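Local coordinates for chromosome-partitioning protein Spo0J (Thermus thermophilus HB27, PDB 1VZ0) that binds the centromere-like site parS, probably takes part in chromosome partitioning, and stimulates the ATPase activity of its partner Soj, at residues R156-A167 against L182-L193. Residues are numbered along the deposited sequence; the frame is centred on the assembly and turned at random.
Sequences RLLQLPPEALEA and LMLEPEDRLWGL
Leu182 drives its forked end into the turn at 156-160. Its CD2 meets Leu160 CD2 at 3.4 Å, tighter than usual for two methyls, the side chains crossing at about a right angle. The same CD2 lies 3.5 Å from Gln159 CG, while CD1 sits over one face of the Arg156 guanidinium, 3.7 Å above its plane and displaced toward the rim. A branched leucine suits this place because its methyls diverge, CD1 against the Arg156 side chain, CD2 against Leu160 and Gln159. Leu193 reaches Ala164: with CG anti to the backbone N (chi1 -151°), it swings CD1 to 3.7 Å from Ala164 CA. Ala164 and Ala167 are small enough to let it settle against helix 162-167, whose axis runs 10.1 Å from that of 189-193 at 30°. Pro161, at the N-cap position, where a helix needs no backbone N-H, lays its apolar ring against Leu190 CD2 and the Arg189 chain.

In the all-helical ParB HTH domain this contact packs the loop and helix 162-169 that follow the probable helix-turn-helix against the end of helix 175-183 and the start of helix 189-199. Arg189, extended from CG to NE, grips Leu184 O side-on, NE at 3.1 Å and NH1 at 3.2 Å, while a water accepts from its NH2 and donates to Gln159 O; arginine's several N-H groups let one side chain serve both. Leu182 CD2 and Pro186 CA lie over opposite faces of its guanidinium, each toward the rim. A methionine in place of Arg189 would probably leave Leu184 O without either of these two donors and break the water link to Gln159 O. Leu160 is backed by Ala178 and Leu181 of helix 175-183; Leu193 packs on Leu60 of the second subunit, whose Ser53 hydrogen-bonds Glu163 OE1.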
loop_
_atom_site.group_PDB
_atom_site.type_symbol
_atom_site.label_atom_id
_atom_site.label_comp_id
_atom_site.label_asym_id
_atom_site.label_seq_id
_atom_site.Cartn_x
_atom_site.Cartn_y
_atom_site.Cartn_z
ATOM N N ARG C 156 14.795 -7.217 -10.816
ATOM C CA ARG C 156 14.487 -8.231 -11.822
ATOM C C ARG C 156 12.986 -8.345 -12.086
ATOM O O ARG C 156 12.572 -8.665 -13.198
ATOM C CB ARG C 156 15.036 -9.599 -11.393
ATOM C CG ARG C 156 16.526 -9.764 -11.630
ATOM C CD ARG C 156 17.075 -11.026 -10.953
ATOM N NE ARG C 156 16.444 -12.264 -11.414
ATOM C CZ ARG C 156 16.431 -12.682 -12.679
ATOM N NH1 ARG C 156 15.838 -13.827 -12.995
ATOM N NH2 ARG C 156 17.001 -11.953 -13.634
ATOM N N LEU C 157 12.173 -8.091 -11.065
ATOM C CA LEU C 157 10.723 -8.185 -11.231
ATOM C C LEU C 157 10.220 -7.269 -12.339
ATOM O O LEU C 157 9.246 -7.583 -13.009
ATOM C CB LEU C 157 9.996 -7.825 -9.926
ATOM C CG LEU C 157 10.192 -8.758 -8.736
ATOM C CD1 LEU C 157 9.613 -8.115 -7.492
ATOM C CD2 LEU C 157 9.531 -10.100 -9.023
ATOM N N LEU C 158 10.892 -6.137 -12.527
ATOM C CA LEU C 158 10.475 -5.177 -13.538
ATOM C C LEU C 158 10.541 -5.644 -14.987
ATOM O O LEU C 158 10.104 -4.927 -15.881
ATOM C CB LEU C 158 11.250 -3.869 -13.378
ATOM C CG LEU C 158 11.001 -3.193 -12.025
ATOM C CD1 LEU C 158 11.752 -1.884 -11.967
ATOM C CD2 LEU C 158 9.510 -2.959 -11.823
ATOM N N GLN C 159 11.081 -6.828 -15.245
ATOM C CA GLN C 159 11.094 -7.283 -16.619
ATOM C C GLN C 159 9.923 -8.211 -16.882
ATOM O O GLN C 159 9.794 -8.779 -17.965
ATOM C CB GLN C 159 12.425 -7.948 -16.969
ATOM C CG GLN C 159 12.937 -8.955 -15.992
ATOM C CD GLN C 159 14.413 -9.250 -16.207
ATOM O OE1 GLN C 159 15.254 -8.356 -16.094
ATOM N NE2 GLN C 159 14.734 -10.504 -16.524
ATOM N N LEU C 160 9.049 -8.346 -15.886
ATOM C CA LEU C 160 7.871 -9.197 -16.033
ATOM C C LEU C 160 6.763 -8.404 -16.729
ATOM O O LEU C 160 6.723 -7.180 -16.662
ATOM C CB LEU C 160 7.374 -9.690 -14.658
ATOM C CG LEU C 160 8.153 -10.800 -13.927
ATOM C CD1 LEU C 160 7.537 -11.049 -12.548
ATOM C CD2 LEU C 160 8.110 -12.092 -14.740
ATOM N N PRO C 161 5.871 -9.090 -17.438
ATOM C CA PRO C 161 4.795 -8.350 -18.106
ATOM C C PRO C 161 3.867 -7.707 -17.065
ATOM O O PRO C 161 3.702 -8.228 -15.960
ATOM C CB PRO C 161 4.099 -9.424 -18.937
ATOM C CG PRO C 161 4.405 -10.703 -18.190
ATOM C CD PRO C 161 5.829 -10.523 -17.764
ATOM N N PRO C 162 3.274 -6.549 -17.396
ATOM C CA PRO C 162 2.364 -5.829 -16.493
ATOM C C PRO C 162 1.337 -6.714 -15.765
ATOM O O PRO C 162 1.173 -6.599 -14.551
ATOM C CB PRO C 162 1.704 -4.801 -17.414
ATOM C CG PRO C 162 2.810 -4.483 -18.393
ATOM C CD PRO C 162 3.395 -5.855 -18.693
ATOM N N GLU C 163 0.652 -7.594 -16.485
ATOM C CA GLU C 163 -0.334 -8.464 -15.833
ATOM C C GLU C 163 0.281 -9.391 -14.771
ATOM O O GLU C 163 -0.373 -9.733 -13.785
ATOM C CB GLU C 163 -1.132 -9.281 -16.867
ATOM C CG GLU C 163 -0.349 -9.764 -18.051
ATOM C CD GLU C 163 -0.227 -8.715 -19.138
ATOM O OE1 GLU C 163 -1.234 -8.457 -19.823
ATOM O OE2 GLU C 163 0.870 -8.146 -19.304
ATOM N N ALA C 164 1.535 -9.789 -14.947
ATOM C CA ALA C 164 2.167 -10.636 -13.941
ATOM C C ALA C 164 2.443 -9.780 -12.701
ATOM O O ALA C 164 2.270 -10.235 -11.574
ATOM C CB ALA C 164 3.449 -11.218 -14.464
ATOM N N LEU C 165 2.862 -8.534 -12.904
ATOM C CA LEU C 165 3.122 -7.655 -11.768
ATOM C C LEU C 165 1.822 -7.311 -11.025
ATOM O O LEU C 165 1.826 -7.162 -9.804
ATOM C CB LEU C 165 3.831 -6.370 -12.221
ATOM C CG LEU C 165 5.255 -6.495 -12.783
ATOM C CD1 LEU C 165 5.761 -5.122 -13.200
ATOM C CD2 LEU C 165 6.195 -7.094 -11.750
ATOM N N GLU C 166 0.714 -7.197 -11.759
ATOM C CA GLU C 166 -0.587 -6.902 -11.153
ATOM C C GLU C 166 -1.053 -8.068 -10.288
ATOM O O GLU C 166 -1.596 -7.869 -9.194
ATOM C CB GLU C 166 -1.648 -6.633 -12.230
ATOM C CG GLU C 166 -1.656 -5.216 -12.721
ATOM C CD GLU C 166 -2.019 -4.237 -11.620
ATOM O OE1 GLU C 166 -1.361 -3.185 -11.518
ATOM O OE2 GLU C 166 -2.969 -4.515 -10.864
ATOM N N ALA C 167 -0.844 -9.277 -10.791
ATOM C CA ALA C 167 -1.246 -10.478 -10.078
ATOM C C ALA C 167 -0.458 -10.580 -8.774
ATOM O O ALA C 167 -0.952 -11.095 -7.762
ATOM C CB ALA C 167 -1.003 -11.693 -10.944
ATOM N N LEU C 182 10.199 -15.567 -14.406
ATOM C CA LEU C 182 11.376 -14.910 -14.971
ATOM C C LEU C 182 12.311 -15.919 -15.602
ATOM O O LEU C 182 13.160 -15.538 -16.397
ATOM C CB LEU C 182 12.160 -14.126 -13.902
ATOM C CG LEU C 182 11.564 -12.772 -13.483
ATOM C CD1 LEU C 182 12.382 -12.166 -12.355
ATOM C CD2 LEU C 182 11.530 -11.826 -14.695
ATOM N N MET C 183 12.166 -17.195 -15.245
ATOM C CA MET C 183 13.014 -18.242 -15.807
ATOM C C MET C 183 12.447 -18.713 -17.139
ATOM O O MET C 183 13.127 -19.376 -17.916
ATOM C CB MET C 183 13.161 -19.426 -14.823
ATOM C CG MET C 183 13.849 -19.035 -13.496
ATOM S SD MET C 183 14.510 -20.377 -12.459
ATOM C CE MET C 183 13.077 -21.492 -12.498
ATOM N N LEU C 184 11.199 -18.366 -17.418
ATOM C CA LEU C 184 10.594 -18.752 -18.690
ATOM C C LEU C 184 10.995 -17.714 -19.718
ATOM O O LEU C 184 11.316 -16.590 -19.355
ATOM C CB LEU C 184 9.065 -18.783 -18.584
ATOM C CG LEU C 184 8.400 -19.814 -17.672
ATOM C CD1 LEU C 184 6.887 -19.628 -17.715
ATOM C CD2 LEU C 184 8.784 -21.214 -18.115
ATOM N N GLU C 185 11.002 -18.087 -20.993
ATOM C CA GLU C 185 11.345 -17.135 -22.050
ATOM C C GLU C 185 10.238 -16.079 -22.055
ATOM O O GLU C 185 9.076 -16.389 -21.805
ATOM C CB GLU C 185 11.424 -17.828 -23.420
ATOM C CG GLU C 185 12.626 -18.744 -23.585
ATOM C CD GLU C 185 13.945 -17.998 -23.450
ATOM O OE1 GLU C 185 14.827 -18.460 -22.703
ATOM O OE2 GLU C 185 14.103 -16.942 -24.091
ATOM N N PRO C 186 10.591 -14.820 -22.339
ATOM C CA PRO C 186 9.632 -13.702 -22.372
ATOM C C PRO C 186 8.278 -14.014 -23.016
ATOM O O PRO C 186 7.232 -13.748 -22.433
ATOM C CB PRO C 186 10.390 -12.617 -23.132
ATOM C CG PRO C 186 11.831 -12.894 -22.753
ATOM C CD PRO C 186 11.914 -14.404 -22.841
ATOM N N GLU C 187 8.302 -14.598 -24.207
ATOM C CA GLU C 187 7.072 -14.904 -24.926
ATOM C C GLU C 187 6.236 -16.052 -24.366
ATOM O O GLU C 187 5.199 -16.398 -24.931
ATOM C CB GLU C 187 7.378 -15.158 -26.414
ATOM C CG GLU C 187 8.404 -16.244 -26.706
ATOM C CD GLU C 187 9.854 -15.816 -26.456
ATOM O OE1 GLU C 187 10.759 -16.637 -26.729
ATOM O OE2 GLU C 187 10.098 -14.678 -25.993
ATOM N N ASP C 188 6.669 -16.636 -23.256
ATOM C CA ASP C 188 5.921 -17.732 -22.653
ATOM C C ASP C 188 5.430 -17.356 -21.269
ATOM O O ASP C 188 4.731 -18.128 -20.619
ATOM C CB ASP C 188 6.809 -18.970 -22.531
ATOM C CG ASP C 188 7.216 -19.522 -23.872
ATOM O OD1 ASP C 188 8.259 -20.208 -23.940
ATOM O OD2 ASP C 188 6.488 -19.275 -24.855
ATOM N N ARG C 189 5.789 -16.163 -20.819
ATOM C CA ARG C 189 5.426 -15.731 -19.481
ATOM C C ARG C 189 3.939 -15.566 -19.218
ATOM O O ARG C 189 3.455 -15.933 -18.146
ATOM C CB ARG C 189 6.200 -14.460 -19.141
ATOM C CG ARG C 189 7.682 -14.752 -19.020
ATOM C CD ARG C 189 8.543 -13.521 -18.793
ATOM N NE ARG C 189 9.939 -13.938 -18.728
ATOM C CZ ARG C 189 10.985 -13.119 -18.764
ATOM N NH1 ARG C 189 12.209 -13.627 -18.696
ATOM N NH2 ARG C 189 10.812 -11.805 -18.869
ATOM N N LEU C 190 3.209 -15.018 -20.182
ATOM C CA LEU C 190 1.778 -14.864 -19.994
ATOM C C LEU C 190 1.169 -16.252 -19.883
ATOM O O LEU C 190 0.368 -16.523 -18.981
ATOM C CB LEU C 190 1.147 -14.081 -21.152
ATOM C CG LEU C 190 1.405 -12.575 -21.049
ATOM C CD1 LEU C 190 0.662 -11.824 -22.158
ATOM C CD2 LEU C 190 0.937 -12.082 -19.683
ATOM N N TRP C 191 1.561 -17.140 -20.790
ATOM C CA TRP C 191 1.050 -18.495 -20.744
ATOM C C TRP C 191 1.312 -19.085 -19.358
ATOM O O TRP C 191 0.424 -19.674 -18.736
ATOM C CB TRP C 191 1.735 -19.368 -21.786
ATOM C CG TRP C 191 1.291 -20.789 -21.676
ATOM C CD1 TRP C 191 0.079 -21.298 -22.045
ATOM C CD2 TRP C 191 2.004 -21.864 -21.056
ATOM N NE1 TRP C 191 -0.010 -22.620 -21.689
ATOM C CE2 TRP C 191 1.160 -22.995 -21.082
ATOM C CE3 TRP C 191 3.274 -21.981 -20.479
ATOM C CZ2 TRP C 191 1.545 -24.232 -20.550
ATOM C CZ3 TRP C 191 3.657 -23.210 -19.948
ATOM C CH2 TRP C 191 2.793 -24.319 -19.990
ATOM N N GLY C 192 2.544 -18.927 -18.879
ATOM C CA GLY C 192 2.887 -19.457 -17.574
ATOM C C GLY C 192 2.038 -18.877 -16.459
ATOM O O GLY C 192 1.637 -19.596 -15.531
ATOM N N LEU C 193 1.766 -17.577 -16.545
ATOM C CA LEU C 193 0.971 -16.892 -15.532
ATOM C C LEU C 193 -0.415 -17.523 -15.483
ATOM O O LEU C 193 -0.934 -17.804 -14.412
ATOM C CB LEU C 193 0.840 -15.407 -15.875
ATOM C CG LEU C 193 0.666 -14.333 -14.792
ATOM C CD1 LEU C 193 -0.151 -13.182 -15.393
ATOM C CD2 LEU C 193 -0.008 -14.877 -13.545
HETATM O O HOH W 1 8.642 -10.256 -19.858
#